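Local coordinates for CRISPR-associated protein CasA/Cse1 (Thermus thermophilus, PDB 4AN8), which serves as a subunit of the CRISPR Cascade ribonucleoprotein complex and probably takes part in selecting foreign DNA for adaptive immunity, at residues A[115-120]-A[174-179]; A[126-131]-A[250-255]; A[76-81]-A[333-338]; A[84-89]-A[202-207]; A[435-440]-A[462-467]. All coordinates share one frame; numbering follows the deposited sequence.

Contact 1: A[115-120]-A[174-179]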
# COMPACT_ATOMS: atom_id res chain seq x y z
N ALA A 115 -22.98 -16.55 5.86
CA ALA A 115 -23.53 -17.82 5.43
C ALA A 115 -24.96 -17.70 4.96
O ALA A 115 -25.38 -18.43 4.07
CB ALA A 115 -23.43 -18.85 6.54
N ASP A 116 -25.72 -16.77 5.54
CA ASP A 116 -27.14 -16.68 5.22
C ASP A 116 -27.56 -15.46 4.39
O ASP A 116 -28.73 -15.08 4.40
CB ASP A 116 -28.01 -16.78 6.49
CG ASP A 116 -27.65 -15.74 7.53
OD1 ASP A 116 -26.92 -14.79 7.20
OD2 ASP A 116 -28.11 -15.87 8.68
N LEU A 117 -26.61 -14.86 3.68
CA LEU A 117 -26.98 -13.92 2.64
C LEU A 117 -27.81 -14.74 1.66
O LEU A 117 -27.43 -15.85 1.32
CB LEU A 117 -25.75 -13.36 1.94
CG LEU A 117 -25.23 -12.02 2.46
CD1 LEU A 117 -23.88 -11.65 1.81
CD2 LEU A 117 -26.29 -10.93 2.25
N PRO A 118 -28.95 -14.21 1.23
CA PRO A 118 -29.77 -14.88 0.22
C PRO A 118 -29.04 -15.06 -1.12
O PRO A 118 -28.22 -14.23 -1.48
CB PRO A 118 -30.97 -13.94 0.04
CG PRO A 118 -30.68 -12.73 0.87
CD PRO A 118 -29.68 -13.12 1.90
N GLU A 119 -29.35 -16.14 -1.84
CA GLU A 119 -28.76 -16.39 -3.15
C GLU A 119 -29.52 -15.71 -4.26
O GLU A 119 -29.10 -15.74 -5.41
CB GLU A 119 -28.74 -17.89 -3.45
CG GLU A 119 -28.11 -18.74 -2.37
CD GLU A 119 -28.03 -20.20 -2.76
OE1 GLU A 119 -27.99 -20.49 -3.98
OE2 GLU A 119 -28.02 -21.05 -1.85
N GLU A 120 -30.65 -15.10 -3.92
CA GLU A 120 -31.54 -14.50 -4.91
C GLU A 120 -31.12 -13.10 -5.33
O GLU A 120 -30.78 -12.26 -4.49
CB GLU A 120 -32.98 -14.49 -4.41
CG GLU A 120 -33.94 -15.23 -5.31
CD GLU A 120 -35.38 -14.80 -5.12
OE1 GLU A 120 -35.81 -13.85 -5.81
OE2 GLU A 120 -36.08 -15.41 -4.29
N ARG A 174 -27.40 0.58 -0.78
CA ARG A 174 -28.84 0.36 -0.93
C ARG A 174 -29.23 -1.11 -0.92
O ARG A 174 -29.91 -1.61 -1.81
CB ARG A 174 -29.38 1.06 -2.17
CG ARG A 174 -29.34 2.56 -2.00
CD ARG A 174 -29.83 3.31 -3.21
NE ARG A 174 -29.85 4.75 -2.96
CZ ARG A 174 -29.97 5.68 -3.90
NH1 ARG A 174 -30.08 5.33 -5.18
NH2 ARG A 174 -29.96 6.96 -3.57
N ARG A 175 -28.78 -1.80 0.12
CA ARG A 175 -29.12 -3.21 0.30
C ARG A 175 -29.30 -3.49 1.78
O ARG A 175 -28.61 -2.92 2.65
CB ARG A 175 -28.04 -4.11 -0.30
CG ARG A 175 -27.85 -3.94 -1.81
CD ARG A 175 -26.71 -4.80 -2.36
NE ARG A 175 -27.05 -6.22 -2.39
CZ ARG A 175 -27.64 -6.83 -3.42
NH1 ARG A 175 -27.96 -6.14 -4.51
NH2 ARG A 175 -27.92 -8.12 -3.36
N TYR A 176 -30.26 -4.37 2.06
CA TYR A 176 -30.56 -4.81 3.41
C TYR A 176 -30.54 -3.68 4.43
O TYR A 176 -30.00 -3.83 5.54
CB TYR A 176 -29.64 -5.96 3.83
CG TYR A 176 -29.65 -7.07 2.81
CD1 TYR A 176 -30.71 -7.97 2.76
CD2 TYR A 176 -28.62 -7.21 1.89
CE1 TYR A 176 -30.75 -8.97 1.81
CE2 TYR A 176 -28.64 -8.22 0.95
CZ TYR A 176 -29.71 -9.09 0.91
OH TYR A 176 -29.75 -10.09 -0.03
N GLY A 177 -31.15 -2.55 4.06
CA GLY A 177 -31.41 -1.45 4.97
C GLY A 177 -30.27 -0.47 5.14
O GLY A 177 -30.34 0.42 5.99
N VAL A 178 -29.21 -0.62 4.34
CA VAL A 178 -28.06 0.26 4.43
C VAL A 178 -27.94 1.04 3.13
O VAL A 178 -27.76 0.47 2.05
CB VAL A 178 -26.76 -0.55 4.73
CG1 VAL A 178 -25.54 0.36 4.76
CG2 VAL A 178 -26.90 -1.30 6.07
N GLY A 179 -28.07 2.36 3.23
CA GLY A 179 -28.03 3.21 2.06
C GLY A 179 -26.62 3.34 1.51
O GLY A 179 -26.39 3.15 0.32
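Y176 projects from a hairpin turn against L117 and P118, meeting each of them obliquely with the outer end of its ring. The ring gets there because CG sits anti to the carbonyl carbon and beside the backbone N (chi1 -52°). From L117 the contacting branch is CD2, 3.8 Å from CE2 of Y176. The other methyl, CD1, continues the chain almost fully extended from CA (chi2 172°) and leads toward G251, so the fork of L117 serves two neighbours. P118 and Y176 approach from opposite directions, CG of P118 3.8 Å from CZ of Y176. The modelled 2.9 Å between CG of P118 and OH of Y176 is shorter than normal packing allows, and its exact value is doubtful. The tyrosine stands on a beta hairpin of strands 171-175 and 178-181, closed by a type I' turn from R175 to V178, with R174 and R175 both facing V178 in a G1 beta bulge. Two backbone bonds hold the corner, R175 N to V178 O at 3.1 Å and V178 N to R175 O at 2.9 Å. Y176 and G177 both take positive phi at the turn, as this turn type requires. L226 of helix 226-229 touches L117, P118 and Y176 alike, while P268 of strand 261-273 also packs on the tyrosine. D116 also ties the loop in, its OD1 accepting from L226 N.

Contact 2: A[126-131]-A[250-255]. With ACT (acetate ion), chain D.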
# COMPACT_ATOMS: atom_id res chain seq x y z
N SER A 126 -17.50 -9.67 -10.31
CA SER A 126 -16.71 -8.55 -10.81
C SER A 126 -16.76 -7.32 -9.89
O SER A 126 -15.84 -6.51 -9.88
CB SER A 126 -17.16 -8.17 -12.21
OG SER A 126 -18.53 -7.83 -12.21
N LYS A 127 -17.85 -7.18 -9.12
CA LYS A 127 -18.00 -6.10 -8.14
C LYS A 127 -16.92 -6.15 -7.01
O LYS A 127 -16.67 -5.15 -6.33
CB LYS A 127 -19.40 -6.16 -7.54
CG LYS A 127 -19.58 -5.30 -6.29
CD LYS A 127 -20.07 -3.89 -6.62
CE LYS A 127 -20.25 -3.04 -5.36
NZ LYS A 127 -21.19 -1.91 -5.59
N LEU A 128 -16.31 -7.31 -6.81
CA LEU A 128 -15.24 -7.44 -5.82
C LEU A 128 -13.96 -6.77 -6.28
O LEU A 128 -13.08 -6.48 -5.46
CB LEU A 128 -14.94 -8.91 -5.59
CG LEU A 128 -16.06 -9.72 -4.93
CD1 LEU A 128 -15.64 -11.18 -4.85
CD2 LEU A 128 -16.43 -9.16 -3.55
N LEU A 129 -13.86 -6.51 -7.58
CA LEU A 129 -12.63 -6.01 -8.17
C LEU A 129 -12.65 -4.50 -8.37
O LEU A 129 -13.70 -3.90 -8.60
CB LEU A 129 -12.37 -6.67 -9.53
CG LEU A 129 -12.22 -8.18 -9.58
CD1 LEU A 129 -12.17 -8.62 -11.02
CD2 LEU A 129 -10.98 -8.62 -8.83
N PRO A 130 -11.48 -3.87 -8.29
CA PRO A 130 -11.38 -2.43 -8.54
C PRO A 130 -11.78 -2.10 -9.97
O PRO A 130 -11.33 -2.78 -10.89
CB PRO A 130 -9.88 -2.14 -8.31
CG PRO A 130 -9.21 -3.46 -8.53
CD PRO A 130 -10.18 -4.48 -7.98
N GLU A 131 -12.63 -1.09 -10.12
CA GLU A 131 -13.01 -0.56 -11.42
C GLU A 131 -12.23 0.71 -11.64
O GLU A 131 -12.57 1.75 -11.07
CB GLU A 131 -14.49 -0.22 -11.46
CG GLU A 131 -15.41 -1.39 -11.69
CD GLU A 131 -16.85 -1.06 -11.37
OE1 GLU A 131 -17.11 0.09 -10.94
OE2 GLU A 131 -17.72 -1.94 -11.53
N ARG A 250 -17.65 -5.77 4.04
CA ARG A 250 -18.87 -5.99 3.31
C ARG A 250 -19.38 -7.38 3.63
O ARG A 250 -18.60 -8.25 3.98
CB ARG A 250 -18.61 -5.86 1.81
CG ARG A 250 -18.08 -4.48 1.38
CD ARG A 250 -19.21 -3.40 1.38
NE ARG A 250 -18.70 -2.13 0.87
CZ ARG A 250 -18.05 -1.24 1.61
NH1 ARG A 250 -17.85 -1.46 2.91
NH2 ARG A 250 -17.60 -0.12 1.06
N GLY A 251 -20.70 -7.57 3.51
CA GLY A 251 -21.26 -8.91 3.56
C GLY A 251 -21.12 -9.52 2.19
O GLY A 251 -21.54 -8.93 1.19
N VAL A 252 -20.51 -10.70 2.11
CA VAL A 252 -20.35 -11.36 0.83
C VAL A 252 -20.64 -12.82 1.03
O VAL A 252 -20.28 -13.40 2.06
CB VAL A 252 -18.90 -11.23 0.28
CG1 VAL A 252 -18.75 -12.07 -0.99
CG2 VAL A 252 -18.54 -9.77 0.03
N ARG A 253 -21.30 -13.43 0.04
CA ARG A 253 -21.37 -14.88 -0.01
C ARG A 253 -21.19 -15.38 -1.43
O ARG A 253 -22.14 -15.34 -2.24
CB ARG A 253 -22.69 -15.41 0.54
CG ARG A 253 -22.50 -16.74 1.21
CD ARG A 253 -23.36 -17.83 0.64
NE ARG A 253 -24.79 -17.54 0.76
CZ ARG A 253 -25.75 -18.33 0.29
NH1 ARG A 253 -25.43 -19.46 -0.32
NH2 ARG A 253 -27.02 -17.99 0.44
N LEU A 254 -19.99 -15.85 -1.73
CA LEU A 254 -19.70 -16.40 -3.05
C LEU A 254 -20.61 -17.59 -3.31
O LEU A 254 -20.80 -18.43 -2.43
CB LEU A 254 -18.25 -16.85 -3.13
CG LEU A 254 -17.26 -15.77 -2.74
CD1 LEU A 254 -15.86 -16.38 -2.70
CD2 LEU A 254 -17.32 -14.55 -3.69
N LEU A 255 -21.16 -17.66 -4.51
CA LEU A 255 -22.01 -18.78 -4.90
C LEU A 255 -21.22 -19.78 -5.78
O LEU A 255 -20.64 -19.41 -6.80
CB LEU A 255 -23.25 -18.25 -5.64
CG LEU A 255 -24.06 -17.14 -4.93
CD1 LEU A 255 -25.36 -16.78 -5.69
CD2 LEU A 255 -24.36 -17.55 -3.48
C ACT D . -19.55 -0.39 -1.98
O ACT D . -18.42 -0.82 -1.58
OXT ACT D . -20.42 -1.26 -2.27
CH3 ACT D . -19.82 1.09 -2.12
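K127 is linked loosely to R250 through a bound acetate, while L128 packs directly on V252 and L254. The lysine chain bends at chi2 (91°) and runs on extended to NZ, which makes a weak bond of 3.5 Å to acetate OXT. On the far side of the ion, R250 turns one edge of its guanidinium to the other carboxylate oxygen. NE of R250 lies 2.8 Å and NH2 of R250 2.9 Å from acetate O; the oxygen is in the guanidinium plane, and sharing it bends both hydrogen bonds, to N-H...O angles of 147° and 141°. NH2 also donates to the carbonyl oxygen of K182. The acetate probably comes from the crystallisation liquor, but it marks a place beside R250, with K127 more loosely engaged, where a small anion can sit. L128 belongs to a short 3-10 segment, whose last turn is closed by L129 N donating to S126 O. The strand it faces, 250-256, lies in a mixed sheet and pairs antiparallel with strand 261-273. Forking toward that strand, L128 sends CD2 to within 4.2 Å of CG2 of V252 and CD1 to within 3.9 Å of CD2 of L254. A160 and H164 of helix 154-167 and M264 of strand 261-273 touch the same leucine, placing it between helix and sheet. A second acetate lies about 6 Å from the L128 side chain.

Contact 3: A[76-81]-A[333-338]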
# COMPACT_ATOMS: atom_id res chain seq x y z
N ASP A 76 12.94 -12.00 19.19
CA ASP A 76 12.28 -13.19 18.67
C ASP A 76 12.31 -13.25 17.15
O ASP A 76 12.52 -14.32 16.58
CB ASP A 76 10.83 -13.27 19.16
CG ASP A 76 10.74 -13.31 20.67
OD1 ASP A 76 11.73 -13.72 21.30
OD2 ASP A 76 9.69 -12.94 21.22
N VAL A 77 12.11 -12.12 16.50
CA VAL A 77 12.07 -12.09 15.04
C VAL A 77 13.46 -12.44 14.53
O VAL A 77 13.60 -13.18 13.55
CB VAL A 77 11.61 -10.71 14.50
CG1 VAL A 77 11.70 -10.67 13.00
CG2 VAL A 77 10.17 -10.42 14.94
N LEU A 78 14.47 -11.91 15.21
CA LEU A 78 15.87 -12.16 14.90
C LEU A 78 16.23 -13.64 15.02
O LEU A 78 16.85 -14.22 14.12
CB LEU A 78 16.76 -11.36 15.85
CG LEU A 78 17.19 -9.98 15.38
CD1 LEU A 78 17.87 -9.21 16.50
CD2 LEU A 78 18.12 -10.14 14.18
N ASP A 79 15.83 -14.25 16.12
CA ASP A 79 15.94 -15.69 16.27
C ASP A 79 15.40 -16.39 15.03
O ASP A 79 16.12 -17.17 14.40
CB ASP A 79 15.16 -16.18 17.50
CG ASP A 79 15.96 -16.06 18.78
OD1 ASP A 79 17.15 -16.44 18.78
OD2 ASP A 79 15.39 -15.61 19.80
N TRP A 80 14.14 -16.13 14.67
CA TRP A 80 13.53 -16.85 13.56
C TRP A 80 14.29 -16.58 12.28
O TRP A 80 14.37 -17.43 11.41
CB TRP A 80 12.06 -16.48 13.40
CG TRP A 80 11.31 -16.71 14.65
CD1 TRP A 80 11.62 -17.61 15.63
CD2 TRP A 80 10.13 -16.03 15.09
NE1 TRP A 80 10.70 -17.54 16.65
CE2 TRP A 80 9.78 -16.57 16.34
CE3 TRP A 80 9.33 -15.02 14.54
CZ2 TRP A 80 8.67 -16.12 17.07
CZ3 TRP A 80 8.23 -14.58 15.25
CH2 TRP A 80 7.91 -15.13 16.50
N TRP A 81 14.85 -15.38 12.17
CA TRP A 81 15.66 -15.04 11.02
C TRP A 81 16.90 -15.93 11.00
O TRP A 81 17.23 -16.52 9.98
CB TRP A 81 16.09 -13.57 11.07
CG TRP A 81 16.75 -13.13 9.83
CD1 TRP A 81 17.95 -13.58 9.33
CD2 TRP A 81 16.27 -12.15 8.89
NE1 TRP A 81 18.24 -12.95 8.15
CE2 TRP A 81 17.23 -12.06 7.85
CE3 TRP A 81 15.13 -11.34 8.82
CZ2 TRP A 81 17.08 -11.18 6.75
CZ3 TRP A 81 14.99 -10.47 7.72
CH2 TRP A 81 15.95 -10.41 6.71
N GLU A 333 22.82 -6.08 10.94
CA GLU A 333 24.12 -5.50 10.58
C GLU A 333 25.16 -5.71 11.67
O GLU A 333 26.34 -5.91 11.38
CB GLU A 333 23.98 -4.02 10.25
CG GLU A 333 24.06 -3.70 8.77
CD GLU A 333 23.64 -2.28 8.45
OE1 GLU A 333 23.95 -1.37 9.24
OE2 GLU A 333 22.99 -2.08 7.41
N ASP A 334 24.73 -5.65 12.93
CA ASP A 334 25.65 -5.83 14.05
C ASP A 334 26.03 -7.30 14.20
O ASP A 334 26.77 -7.68 15.11
CB ASP A 334 25.03 -5.33 15.36
CG ASP A 334 24.71 -3.84 15.32
OD1 ASP A 334 25.14 -3.15 14.36
OD2 ASP A 334 24.03 -3.36 16.25
N GLU A 335 25.52 -8.13 13.30
CA GLU A 335 25.74 -9.57 13.38
C GLU A 335 26.39 -10.05 12.09
O GLU A 335 26.67 -11.23 11.94
CB GLU A 335 24.40 -10.28 13.57
CG GLU A 335 24.35 -11.20 14.77
CD GLU A 335 23.07 -12.02 14.80
OE1 GLU A 335 22.05 -11.52 15.33
OE2 GLU A 335 23.08 -13.16 14.29
N GLY A 336 26.62 -9.12 11.17
CA GLY A 336 27.20 -9.46 9.89
C GLY A 336 26.26 -10.27 9.03
O GLY A 336 26.67 -10.79 7.98
N LEU A 337 25.01 -10.40 9.46
CA LEU A 337 23.99 -11.14 8.71
C LEU A 337 23.35 -10.27 7.63
O LEU A 337 22.24 -10.58 7.17
CB LEU A 337 22.90 -11.65 9.65
CG LEU A 337 23.15 -12.84 10.59
CD1 LEU A 337 21.83 -13.29 11.24
CD2 LEU A 337 23.82 -14.00 9.84
N GLU A 338 24.03 -9.20 7.24
CA GLU A 338 23.46 -8.24 6.29
C GLU A 338 22.79 -8.89 5.09
O GLU A 338 23.39 -9.71 4.39
CB GLU A 338 24.53 -7.25 5.82
CG GLU A 338 25.08 -6.34 6.91
CD GLU A 338 26.48 -6.72 7.35
OE1 GLU A 338 27.09 -7.61 6.72
OE2 GLU A 338 26.97 -6.13 8.33
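Helix 74-83 packs against the loop that leaves helix 320-333 on its way to strand 342-351, with L78 and W81 of the helix meeting E335 and L337 of the loop. The loop bends back directly after its helix: G336 N donates to E333 O at 3.2 Å, and G336 itself takes positive phi. That bend brings the E335 and L337 side chains out toward helix 74-83 together. W81 carries the apolar part. Its CG lies anti to the backbone N (chi1 -172°), carrying the indole toward the loop, where L337 approaches it obliquely. L332 of helix 320-333 and L204 of helix 199-206 also touch the indole. One helical turn earlier, L78 also packs on L328 and E331, and its CD2 lies beside the E335 carboxylate. The polar end of E335 is engaged by R82, whose NH1 forms a salt bridge with OE1, while NH2 of the same arginine pairs with OD1 of D79. Packing is loose across the interface, without a hydrogen bond between the segments: CD2 of L78 stands 4.3 Å from OE1 of E335, and CD1 of W81 the same 4.3 Å from CD1 of L337.

Contact 4: A[84-89]-A[202-207]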
# COMPACT_ATOMS: atom_id res chain seq x y z
N GLY A 84 16.20 -19.54 10.16
CA GLY A 84 15.72 -19.76 8.82
C GLY A 84 14.28 -20.24 8.76
O GLY A 84 13.86 -20.83 7.76
N GLY A 85 13.49 -19.97 9.79
CA GLY A 85 12.10 -20.40 9.76
C GLY A 85 11.34 -20.03 11.02
O GLY A 85 11.97 -19.73 12.03
N PHE A 86 10.01 -20.04 10.94
CA PHE A 86 9.13 -19.85 12.09
C PHE A 86 9.02 -21.14 12.89
O PHE A 86 9.19 -22.23 12.34
CB PHE A 86 7.70 -19.50 11.66
CG PHE A 86 7.58 -18.24 10.87
CD1 PHE A 86 7.85 -17.01 11.45
CD2 PHE A 86 7.19 -18.28 9.54
CE1 PHE A 86 7.74 -15.86 10.72
CE2 PHE A 86 7.09 -17.12 8.80
CZ PHE A 86 7.36 -15.91 9.39
N PRO A 87 8.69 -21.02 14.19
CA PRO A 87 8.26 -22.19 14.97
C PRO A 87 7.11 -22.88 14.26
O PRO A 87 6.10 -22.24 13.95
CB PRO A 87 7.77 -21.56 16.28
CG PRO A 87 8.59 -20.36 16.42
CD PRO A 87 8.78 -19.82 15.02
N GLN A 88 7.27 -24.18 13.99
CA GLN A 88 6.34 -24.92 13.15
C GLN A 88 5.12 -25.44 13.89
O GLN A 88 4.01 -25.43 13.37
CB GLN A 88 7.06 -26.08 12.49
CG GLN A 88 8.34 -25.69 11.85
CD GLN A 88 8.20 -25.47 10.37
OE1 GLN A 88 7.88 -26.39 9.62
NE2 GLN A 88 8.46 -24.23 9.92
N ASP A 89 5.34 -25.92 15.11
CA ASP A 89 4.28 -26.55 15.88
C ASP A 89 3.17 -25.58 16.27
O ASP A 89 2.00 -25.88 16.07
CB ASP A 89 4.85 -27.27 17.11
CG ASP A 89 5.18 -28.74 16.84
OD1 ASP A 89 5.01 -29.21 15.68
OD2 ASP A 89 5.62 -29.43 17.79
N THR A 202 10.50 -11.32 4.25
CA THR A 202 9.49 -10.30 4.09
C THR A 202 8.48 -10.36 5.24
O THR A 202 8.26 -9.35 5.91
CB THR A 202 8.80 -10.39 2.72
OG1 THR A 202 9.78 -10.11 1.71
CG2 THR A 202 7.66 -9.36 2.61
N LEU A 203 7.90 -11.53 5.49
CA LEU A 203 7.05 -11.68 6.67
C LEU A 203 7.74 -11.20 7.95
O LEU A 203 7.16 -10.44 8.73
CB LEU A 203 6.56 -13.13 6.83
CG LEU A 203 5.61 -13.55 5.71
CD1 LEU A 203 5.17 -14.99 5.85
CD2 LEU A 203 4.37 -12.61 5.59
N LEU A 204 8.99 -11.62 8.18
CA LEU A 204 9.72 -11.17 9.38
C LEU A 204 9.90 -9.64 9.48
O LEU A 204 9.81 -9.06 10.57
CB LEU A 204 11.09 -11.86 9.46
CG LEU A 204 11.08 -13.37 9.76
CD1 LEU A 204 12.48 -13.99 9.54
CD2 LEU A 204 10.57 -13.65 11.17
N LEU A 205 10.16 -8.99 8.33
CA LEU A 205 10.33 -7.56 8.26
C LEU A 205 9.02 -6.80 8.54
O LEU A 205 9.05 -5.60 8.81
CB LEU A 205 10.91 -7.15 6.91
CG LEU A 205 12.35 -7.58 6.64
CD1 LEU A 205 12.66 -7.60 5.16
CD2 LEU A 205 13.33 -6.70 7.40
N ASN A 206 7.89 -7.50 8.49
CA ASN A 206 6.59 -6.87 8.74
C ASN A 206 5.95 -7.36 10.04
O ASN A 206 4.85 -6.92 10.38
CB ASN A 206 5.62 -7.11 7.57
CG ASN A 206 5.98 -6.29 6.35
OD1 ASN A 206 5.49 -5.17 6.18
ND2 ASN A 206 6.86 -6.82 5.50
N LEU A 207 6.65 -8.24 10.75
CA LEU A 207 6.13 -8.77 12.02
C LEU A 207 6.46 -7.89 13.20
O LEU A 207 7.30 -8.23 14.02
CB LEU A 207 6.63 -10.19 12.30
CG LEU A 207 5.91 -11.35 11.64
CD1 LEU A 207 6.63 -12.64 11.99
CD2 LEU A 207 4.47 -11.41 12.11
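The carbonyl oxygen of T202, one residue ahead of the L203 that meets F86, takes two bonds from N206. ND2 of N206 reaches T202 O at 2.9 Å in a nearly straight bond (169°), with the donor above the carbonyl plane, while the backbone N of N206 adds a weak one at 3.2 Å. ND2 also donates to P194 O, so two acceptors, T202 O and P194 O, hold the N206 amide. Across from helix 199-206, F86 inserts its ring among three leucines. CB of L203 lies in the ring plane at its edge, 3.9 Å from CZ of F86. CE1 of F86 meets two methyls obliquely, CD2 of L204 at 3.6 Å and CD1 of L207 also at 3.6 Å. The phenylalanine follows the end of helix 74-83, where G84 closes a Schellman motif with positive phi, and precedes helix 88-98; the connection between two helices is thus pinned onto a third. L64 of helix 50-67 and L68 touch the same ring, adding to a buried apolar cluster. With CG anti to the carbonyl carbon (chi1 -61°), the ring points at the leucines. NE2 of Q88 binds F86 O at 3.2 Å, the N-H line almost straight (168°) and the oxygen in the amide plane of Q88. On the helix, L204 O accepts a hydrogen bond from NE2 of H324.

Contact 5: A[435-440]-A[462-467]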
# COMPACT_ATOMS: atom_id res chain seq x y z
N HIS A 435 9.54 13.87 -13.09
CA HIS A 435 9.84 12.57 -13.68
C HIS A 435 11.33 12.23 -13.61
O HIS A 435 11.71 11.09 -13.31
CB HIS A 435 9.37 12.50 -15.13
CG HIS A 435 9.63 11.17 -15.77
ND1 HIS A 435 8.62 10.28 -16.06
CD2 HIS A 435 10.79 10.58 -16.15
CE1 HIS A 435 9.15 9.19 -16.61
NE2 HIS A 435 10.46 9.35 -16.67
N ALA A 436 12.17 13.21 -13.88
CA ALA A 436 13.61 12.98 -13.79
C ALA A 436 14.01 12.64 -12.37
O ALA A 436 14.87 11.79 -12.15
CB ALA A 436 14.38 14.19 -14.27
N LEU A 437 13.41 13.33 -11.40
CA LEU A 437 13.73 13.10 -9.98
C LEU A 437 13.20 11.74 -9.46
O LEU A 437 13.81 11.13 -8.59
CB LEU A 437 13.18 14.24 -9.12
CG LEU A 437 13.84 15.60 -9.37
CD1 LEU A 437 13.33 16.58 -8.34
CD2 LEU A 437 15.35 15.48 -9.28
N ASP A 438 12.08 11.27 -10.01
CA ASP A 438 11.61 9.91 -9.72
C ASP A 438 12.70 8.87 -10.01
O ASP A 438 12.88 7.94 -9.24
CB ASP A 438 10.35 9.57 -10.51
CG ASP A 438 9.13 10.27 -9.98
OD1 ASP A 438 9.06 10.56 -8.76
OD2 ASP A 438 8.21 10.55 -10.79
N GLY A 439 13.43 9.04 -11.12
CA GLY A 439 14.57 8.20 -11.43
C GLY A 439 15.79 8.46 -10.55
O GLY A 439 16.57 7.55 -10.26
N ALA A 440 15.97 9.71 -10.13
CA ALA A 440 17.14 10.03 -9.33
C ALA A 440 16.94 9.71 -7.85
O ALA A 440 17.91 9.44 -7.13
CB ALA A 440 17.52 11.50 -9.50
N ARG A 462 19.93 19.79 -10.57
CA ARG A 462 20.41 20.61 -11.69
C ARG A 462 20.04 19.95 -13.02
O ARG A 462 19.41 20.56 -13.89
CB ARG A 462 21.92 20.82 -11.57
CG ARG A 462 22.42 22.13 -12.14
CD ARG A 462 23.82 22.47 -11.62
NE ARG A 462 23.82 23.67 -10.79
CZ ARG A 462 24.30 23.72 -9.54
NH1 ARG A 462 24.82 22.64 -8.97
NH2 ARG A 462 24.26 24.86 -8.86
N GLY A 463 20.42 18.68 -13.17
CA GLY A 463 20.17 17.95 -14.40
C GLY A 463 18.70 17.82 -14.69
O GLY A 463 18.27 17.90 -15.85
N ALA A 464 17.90 17.61 -13.64
CA ALA A 464 16.46 17.49 -13.82
C ALA A 464 15.92 18.80 -14.38
O ALA A 464 15.17 18.81 -15.36
CB ALA A 464 15.77 17.13 -12.50
N ALA A 465 16.27 19.91 -13.73
CA ALA A 465 15.83 21.24 -14.16
C ALA A 465 16.32 21.57 -15.59
O ALA A 465 15.51 21.95 -16.46
CB ALA A 465 16.28 22.31 -13.16
N LEU A 466 17.62 21.41 -15.83
CA LEU A 466 18.24 21.62 -17.16
C LEU A 466 17.59 20.79 -18.24
O LEU A 466 17.25 21.31 -19.30
CB LEU A 466 19.73 21.29 -17.13
CG LEU A 466 20.64 22.36 -16.55
CD1 LEU A 466 22.03 21.80 -16.27
CD2 LEU A 466 20.71 23.54 -17.49
N GLU A 467 17.41 19.51 -17.98
CA GLU A 467 16.74 18.62 -18.92
C GLU A 467 15.31 19.06 -19.20
O GLU A 467 14.82 18.93 -20.31
CB GLU A 467 16.77 17.19 -18.37
CG GLU A 467 16.26 16.13 -19.33
CD GLU A 467 16.57 14.72 -18.86
OE1 GLU A 467 16.33 14.41 -17.67
OE2 GLU A 467 17.06 13.92 -19.69
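Helices 435-440 and 462-467 run roughly antiparallel, at 152°, with their axes 9.1 Å apart and the CA atoms of A436 and A464 only 5.3 Å from each other. Such closeness rests on small side chains: the two methyls meet flank to flank, CB of A436 lying 3.7 Å from CB of A464. L437 closes over the same alanine from one side, its CD2 3.6 Å from CB of A464. The two segments are parts of consecutive helices, 429-446 and 453-476, a helical hairpin within the C-terminal helical bundle of Cse1. L437 also touches A385 of helix 372-403 as well as W457 and L461, so this leucine extends the alanine contact into the bundle interior. On the solvent-exposed side, E467 puts CG anti to its own backbone N (chi1 -173°) and stretches an extended chain across to the neighbouring helix. OE1 of E467 comes to 3.9 Å from CB of A436, though this glutamate is poorly ordered.

Overall arrangement
The five contacts form two touching pairs and one separate contact. Contacts 1 and 2 have centres 13 Å apart and are joined by R253: its NH2 probably bonds to L117 O, although the modelled 2.4 Å is doubtfully short, and its NH1 makes a long, weak ion pair with E119. Contacts 3 and 4, centres 12 Å apart, share the end of helix 74-83, where W80 O lies 3.1 Å from G85 N in a probable hydrogen bond; L204 packs on V77 and W81. The two pairs lie well apart, contacts 2 and 4 having centres 31 Å from each other. Contact 5 stands alone in the C-terminal helices, its nearest atoms about 19 Å from contact 3. The acetate between K127 and R250 belongs to contact 2.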